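Local coordinates for membrane protein implicated in regulation of membrane protease activity (Corynebacterium glutamicum ATCC 13032, PDB 3CP0) that is the soluble domain of an NfeD-like membrane protein, probably a partner-binding OB-type beta-barrel module that helps regulate membrane protease activity, at residues S39-V42 with S47-S50; V66-I71 with A76-E81. One frame throughout, in Å; residues are numbered along the deposited sequence. Where two conformers were deposited one is given.

Interaction 1 of 2, residues S39-V42 with S47-S50; sequences SGQV and SIWS
Val-42 lays its CG2 methyl across the root of the Trp-49 side chain, CG2 to CB 4.0 Å, and the two side chains meet at a slant. With CG1 beside the backbone N (chi1 -61°), CG2 falls between the N and the carbonyl carbon and faces Trp-49. The indole ring itself leads away from 39-42, so only its CB shares in this packing. Between the same two residues run both backbone bonds of the pair, Val-42 N to Trp-49 O and Trp-49 N to Val-42 O, each 2.9 Å and close to straight. Gln-41 and Ser-50 form the next, non-hydrogen-bonded pair, their side chains on the face opposite Val-42 and Trp-49. The Gln-41 chain runs extended beyond CG and brings OE1 to 3.5 Å from the CG2 methyl of Ile-48, a van der Waals touch. Beside Ser-50 a water lies 2.8 Å from OG and makes a weak bond to Gly-40 O at 3.4 Å. Segments 39-42 and 47-50 belong to the two arms of the tight hairpin of strands 41-44 and 47-53. Strand 28-31 pairs antiparallel with 41-44 on the side away from 47-53, while 47-53 runs parallel to 75-80.

Interaction 2 of 2, residues V66-I71 with A76-E81; sequences VSVIDI and AIVWKE
A classic beta bulge interrupts the hairpin of strands 65-72 and 75-80: Ile-69 and Asp-70 both face Ile-77. Ile-69 N donates to Ile-77 O at 2.8 Å. Asp-70 N makes a weak bond to the same Ile-77 O at 3.4 Å. Ile-77 N returns a bond to Asp-70 O at 2.9 Å, coming from above the carbonyl plane (38° out of it). Ahead of the bulge on strand 65-72, Ser-67 and Trp-79 exchange two backbone bonds. Ile-69 swings CG1 between its backbone N and carbonyl carbon (chi1 55°), and from there CD1 reaches Ile-77 CG2 at 3.9 Å, the two side chains crossing at about a right angle, while CG1 lies alongside Trp-79 CB. On the face of Val-68 and Val-78, Val-66 CG2 packs on Val-78 CB at 3.8 Å, and Ala-76 CB takes Val-68 CG1 and Ile-71 CD1, each at 4.2 Å. Back on the face of Ile-77, the Trp-79 ring carries Lys-80 CG 4.0 Å above its plane, toward the rim of the ring, and meets His-58 edge-to-face. The Asp-70 side chain lies about 2 Å from a zinc ion, and its OD1 also forms a salt bridge with Arg-22. Metal and guanidinium, both positive, would be expected to favour the ionised carboxylate.

In the fold
Interactions 1 and 2 lie in two successive hairpins of the chain, their centres about 11 Å apart, and these are joined edge to edge where strands 47-53 and 75-80 run parallel. The seam includes a probable hydrogen bond from Ala-76 N to Ser-50 O, 2.9 Å long. One methyl of each contact, Val-42 CG1 and Val-66 CG2, also meets the other at 4.3 Å. Both hairpins carry zinc ligands: Asp-45 in the turn between the segments of interaction 1, Asp-70 in interaction 2. The Trp-49 side chain is about 9 Å from a zinc ion. His-27 also binds zinc in this crystal.

Interaction 1 of 2, residues S39-V42 with S47-S50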
ATOM      1  N   SER A  39      10.010   2.040  -1.314  1.00 28.86           N
ATOM      2  CA  SER A  39       9.953   0.638  -0.959  1.00 27.70           C
ATOM      3  C   SER A  39       8.793   0.411  -0.017  1.00 24.65           C
ATOM      4  O   SER A  39       8.246   1.351   0.520  1.00 22.67           O
ATOM      5  CB  SER A  39      11.265   0.154  -0.356  1.00 28.76           C
ATOM      6  OG  SER A  39      11.404   0.681   0.946  1.00 35.24           O
ATOM      7  N   GLY A  40       8.390  -0.854   0.126  1.00 21.71           N
ATOM      8  CA  GLY A  40       7.296  -1.202   1.012  1.00 19.42           C
ATOM      9  C   GLY A  40       6.575  -2.436   0.457  1.00 19.13           C
ATOM     10  O   GLY A  40       6.616  -2.718  -0.748  1.00 18.24           O
ATOM     11  N   GLN A  41       5.936  -3.163   1.334  1.00 16.74           N
ATOM     12  CA  GLN A  41       5.179  -4.353   0.950  1.00 17.36           C
ATOM     13  C   GLN A  41       3.965  -4.424   1.842  1.00 17.21           C
ATOM     14  O   GLN A  41       4.067  -4.169   3.071  1.00 18.12           O
ATOM     15  CB  GLN A  41       6.012  -5.627   1.091  1.00 17.90           C
ATOM     16  CG  GLN A  41       7.133  -5.709   0.042  1.00 18.14           C
ATOM     17  CD  GLN A  41       7.893  -7.056   0.063  1.00 22.57           C
ATOM     18  OE1 GLN A  41       7.465  -8.051   0.685  1.00 28.32           O
ATOM     19  NE2 GLN A  41       9.036  -7.078  -0.614  1.00 29.02           N
ATOM     20  N   VAL A  42       2.849  -4.788   1.226  1.00 16.92           N
ATOM     21  CA  VAL A  42       1.609  -4.937   2.012  1.00 16.67           C
ATOM     22  C   VAL A  42       0.929  -6.259   1.679  1.00 18.20           C
ATOM     23  O   VAL A  42       1.169  -6.840   0.616  1.00 17.77           O
ATOM     24  CB  VAL A  42       0.601  -3.774   1.711  1.00 17.92           C
ATOM     25  CG1 VAL A  42       1.197  -2.408   2.090  1.00 18.83           C
ATOM     26  CG2 VAL A  42       0.166  -3.797   0.190  1.00 18.65           C
ATOM     27  N   SER A  47      -2.531 -11.758  -0.786  0.50 19.94           N
ATOM     28  CA  SER A  47      -1.245 -11.791  -1.474  0.50 19.91           C
ATOM     29  C   SER A  47      -0.301 -10.681  -0.991  0.50 18.94           C
ATOM     30  O   SER A  47      -0.742  -9.724  -0.352  0.50 18.72           O
ATOM     31  CB  SER A  47      -1.455 -11.650  -2.984  0.50 20.86           C
ATOM     32  OG  SER A  47      -2.018 -12.827  -3.555  0.50 23.47           O
ATOM     33  N   ILE A  48       0.995 -10.811  -1.314  1.00 17.68           N
ATOM     34  CA  ILE A  48       1.964  -9.753  -1.016  1.00 18.51           C
ATOM     35  C   ILE A  48       2.136  -8.865  -2.252  1.00 18.54           C
ATOM     36  O   ILE A  48       2.453  -9.388  -3.313  1.00 18.99           O
ATOM     37  CB  ILE A  48       3.318 -10.401  -0.644  1.00 20.49           C
ATOM     38  CG1 ILE A  48       3.102 -11.200   0.654  1.00 21.41           C
ATOM     39  CG2 ILE A  48       4.363  -9.296  -0.496  1.00 21.87           C
ATOM     40  CD1 ILE A  48       4.391 -11.843   1.183  1.00 28.21           C
ATOM     41  N   TRP A  49       1.926  -7.565  -2.081  1.00 17.71           N
ATOM     42  CA  TRP A  49       2.061  -6.556  -3.122  1.00 17.23           C
ATOM     43  C   TRP A  49       3.127  -5.542  -2.727  1.00 15.93           C
ATOM     44  O   TRP A  49       3.204  -5.095  -1.589  1.00 16.88           O
ATOM     45  CB  TRP A  49       0.739  -5.770  -3.271  1.00 19.48           C
ATOM     46  CG  TRP A  49      -0.261  -6.541  -3.953  1.00 20.11           C
ATOM     47  CD1 TRP A  49      -0.967  -7.613  -3.466  1.00 23.78           C
ATOM     48  CD2 TRP A  49      -0.714  -6.326  -5.285  1.00 24.72           C
ATOM     49  NE1 TRP A  49      -1.846  -8.076  -4.440  1.00 25.02           N
ATOM     50  CE2 TRP A  49      -1.682  -7.320  -5.569  1.00 27.71           C
ATOM     51  CE3 TRP A  49      -0.376  -5.400  -6.267  1.00 28.08           C
ATOM     52  CZ2 TRP A  49      -2.319  -7.416  -6.825  1.00 29.61           C
ATOM     53  CZ3 TRP A  49      -1.016  -5.472  -7.505  1.00 29.46           C
ATOM     54  CH2 TRP A  49      -1.978  -6.474  -7.768  1.00 28.15           C
ATOM     55  N   SER A  50       3.888  -5.091  -3.721  1.00 14.99           N
ATOM     56  CA  SER A  50       4.721  -3.893  -3.534  1.00 15.95           C
ATOM     57  C   SER A  50       3.843  -2.700  -3.241  1.00 15.47           C
ATOM     58  O   SER A  50       2.737  -2.559  -3.801  1.00 16.75           O
ATOM     59  CB  SER A  50       5.499  -3.604  -4.802  1.00 15.05           C
ATOM     60  OG  SER A  50       6.470  -4.659  -5.053  1.00 15.61           O
TER
HETATM   61  O   HOH W   1       8.543  -3.896  -3.321  1.00 31.07           O

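Interaction 2 of 2, residues V66-I71 with A76-E81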
ATOM      1  N   VAL A  66      -3.342   0.395   6.013  1.00 17.18           N
ATOM      2  CA  VAL A  66      -3.449   1.509   5.068  1.00 17.19           C
ATOM      3  C   VAL A  66      -4.582   1.250   4.070  1.00 17.95           C
ATOM      4  O   VAL A  66      -5.144   0.127   4.035  1.00 18.15           O
ATOM      5  CB  VAL A  66      -2.106   1.643   4.303  1.00 18.02           C
ATOM      6  CG1 VAL A  66      -1.023   2.011   5.336  1.00 16.93           C
ATOM      7  CG2 VAL A  66      -1.725   0.276   3.627  1.00 20.03           C
ATOM      8  N   SER A  67      -4.925   2.270   3.290  1.00 17.46           N
ATOM      9  CA  SER A  67      -5.923   2.169   2.235  1.00 18.04           C
ATOM     10  C   SER A  67      -5.187   2.304   0.901  1.00 18.62           C
ATOM     11  O   SER A  67      -4.326   3.206   0.724  1.00 19.99           O
ATOM     12  CB  SER A  67      -6.985   3.294   2.359  1.00 21.02           C
ATOM     13  OG  SER A  67      -7.986   2.858   3.304  1.00 22.82           O
ATOM     14  N   VAL A  68      -5.518   1.414  -0.024  1.00 17.20           N
ATOM     15  CA  VAL A  68      -4.968   1.516  -1.403  1.00 17.42           C
ATOM     16  C   VAL A  68      -5.757   2.580  -2.150  1.00 17.30           C
ATOM     17  O   VAL A  68      -6.980   2.468  -2.298  1.00 18.04           O
ATOM     18  CB  VAL A  68      -5.043   0.160  -2.161  1.00 19.38           C
ATOM     19  CG1 VAL A  68      -4.485   0.322  -3.576  1.00 18.78           C
ATOM     20  CG2 VAL A  68      -4.260  -0.942  -1.376  1.00 19.50           C
ATOM     21  N   ILE A  69      -5.080   3.652  -2.550  1.00 16.86           N
ATOM     22  CA  ILE A  69      -5.785   4.741  -3.250  1.00 15.35           C
ATOM     23  C   ILE A  69      -5.468   4.883  -4.737  1.00 16.94           C
ATOM     24  O   ILE A  69      -6.029   5.683  -5.442  1.00 17.19           O
ATOM     25  CB  ILE A  69      -5.665   6.116  -2.433  1.00 18.46           C
ATOM     26  CG1 ILE A  69      -4.201   6.475  -2.160  1.00 17.95           C
ATOM     27  CG2 ILE A  69      -6.408   5.999  -1.118  1.00 20.47           C
ATOM     28  CD1 ILE A  69      -3.421   6.769  -3.407  1.00 19.71           C
ATOM     29  N   ASP A  70      -4.524   4.081  -5.179  1.00 16.34           N
ATOM     30  CA  ASP A  70      -4.142   4.038  -6.601  1.00 16.85           C
ATOM     31  C   ASP A  70      -3.306   2.798  -6.832  1.00 18.54           C
ATOM     32  O   ASP A  70      -2.793   2.205  -5.912  1.00 17.99           O
ATOM     33  CB  ASP A  70      -3.371   5.305  -6.962  1.00 16.62           C
ATOM     34  CG  ASP A  70      -3.252   5.492  -8.491  1.00 23.29           C
ATOM     35  OD1 ASP A  70      -3.919   4.767  -9.294  1.00 24.37           O
ATOM     36  OD2 ASP A  70      -2.389   6.324  -8.835  1.00 26.95           O
ATOM     37  N   ILE A  71      -3.212   2.373  -8.084  1.00 19.87           N
ATOM     38  CA  ILE A  71      -2.317   1.261  -8.445  1.00 21.57           C
ATOM     39  C   ILE A  71      -1.553   1.794  -9.644  1.00 22.94           C
ATOM     40  O   ILE A  71      -2.169   2.301 -10.618  1.00 23.43           O
ATOM     41  CB  ILE A  71      -3.088   0.022  -8.870  1.00 22.46           C
ATOM     42  CG1 ILE A  71      -3.868  -0.637  -7.724  1.00 25.87           C
ATOM     43  CG2 ILE A  71      -2.105  -1.029  -9.505  1.00 24.92           C
ATOM     44  CD1 ILE A  71      -3.131  -1.612  -6.818  1.00 29.27           C
ATOM     45  N   ALA A  76       0.950  -0.905  -5.365  1.00 16.99           N
ATOM     46  CA  ALA A  76      -0.119  -0.256  -4.667  1.00 18.12           C
ATOM     47  C   ALA A  76       0.388   1.086  -4.098  1.00 20.05           C
ATOM     48  O   ALA A  76       1.450   1.148  -3.445  1.00 20.38           O
ATOM     49  CB  ALA A  76      -0.578  -1.166  -3.518  1.00 18.45           C
ATOM     50  N   ILE A  77      -0.378   2.147  -4.322  1.00 17.11           N
ATOM     51  CA  ILE A  77      -0.052   3.426  -3.717  1.00 16.65           C
ATOM     52  C   ILE A  77      -1.042   3.608  -2.565  1.00 17.23           C
ATOM     53  O   ILE A  77      -2.287   3.549  -2.738  1.00 17.44           O
ATOM     54  CB  ILE A  77      -0.239   4.616  -4.717  1.00 16.67           C
ATOM     55  CG1 ILE A  77       0.457   4.378  -6.070  1.00 17.88           C
ATOM     56  CG2 ILE A  77       0.282   5.954  -4.154  1.00 18.45           C
ATOM     57  CD1 ILE A  77       1.909   3.959  -5.890  1.00 19.32           C
ATOM     58  N   VAL A  78      -0.468   3.801  -1.400  1.00 17.14           N
ATOM     59  CA  VAL A  78      -1.274   3.745  -0.146  1.00 16.75           C
ATOM     60  C   VAL A  78      -1.287   5.007   0.660  1.00 18.01           C
ATOM     61  O   VAL A  78      -0.339   5.844   0.618  1.00 17.17           O
ATOM     62  CB  VAL A  78      -0.814   2.565   0.739  1.00 16.90           C
ATOM     63  CG1 VAL A  78      -0.873   1.217  -0.089  1.00 18.51           C
ATOM     64  CG2 VAL A  78       0.581   2.773   1.297  1.00 18.45           C
ATOM     65  N   TRP A  79      -2.362   5.147   1.428  1.00 16.57           N
ATOM     66  CA  TRP A  79      -2.473   6.288   2.337  1.00 16.96           C
ATOM     67  C   TRP A  79      -3.179   5.855   3.618  1.00 17.77           C
ATOM     68  O   TRP A  79      -3.400   4.659   3.873  1.00 18.67           O
ATOM     69  CB  TRP A  79      -3.156   7.469   1.657  1.00 18.43           C
ATOM     70  CG  TRP A  79      -2.978   8.801   2.382  1.00 19.90           C
ATOM     71  CD1 TRP A  79      -3.959   9.673   2.776  1.00 22.13           C
ATOM     72  CD2 TRP A  79      -1.722   9.385   2.787  1.00 17.81           C
ATOM     73  NE1 TRP A  79      -3.390  10.778   3.439  1.00 20.88           N
ATOM     74  CE2 TRP A  79      -2.025  10.622   3.448  1.00 21.12           C
ATOM     75  CE3 TRP A  79      -0.383   8.990   2.656  1.00 19.32           C
ATOM     76  CZ2 TRP A  79      -1.013  11.462   3.986  1.00 20.92           C
ATOM     77  CZ3 TRP A  79       0.618   9.833   3.222  1.00 20.87           C
ATOM     78  CH2 TRP A  79       0.282  11.043   3.838  1.00 20.95           C
ATOM     79  N   LYS A  80      -3.476   6.832   4.460  1.00 19.30           N
ATOM     80  CA  LYS A  80      -4.110   6.595   5.744  1.00 18.36           C
ATOM     81  C   LYS A  80      -5.410   5.823   5.527  1.00 20.74           C
ATOM     82  O   LYS A  80      -6.152   6.078   4.563  1.00 20.47           O
ATOM     83  CB  LYS A  80      -4.381   7.967   6.370  1.00 18.84           C
ATOM     84  CG  LYS A  80      -3.039   8.631   6.824  1.00 18.96           C
ATOM     85  CD  LYS A  80      -3.326  10.030   7.352  1.00 22.93           C
ATOM     86  CE  LYS A  80      -2.013  10.744   7.791  1.00 21.42           C
ATOM     87  NZ  LYS A  80      -2.395  11.999   8.532  1.00 26.67           N
ATOM     88  N   GLU A  81      -5.697   4.931   6.470  1.00 21.30           N
ATOM     89  CA  GLU A  81      -6.890   4.129   6.365  1.00 23.99           C
ATOM     90  C   GLU A  81      -8.130   5.016   6.372  1.00 26.91           C
ATOM     91  O   GLU A  81      -8.268   5.951   7.188  1.00 25.69           O
ATOM     92  CB  GLU A  81      -6.934   3.123   7.525  1.00 24.36           C
ATOM     93  CG  GLU A  81      -7.972   2.113   7.311  1.00 23.01           C
ATOM     94  CD  GLU A  81      -8.299   1.242   8.518  1.00 22.71           C
ATOM     95  OE1 GLU A  81      -7.672   1.374   9.628  1.00 24.00           O
ATOM     96  OE2 GLU A  81      -9.235   0.425   8.367  1.00 24.59           O
TER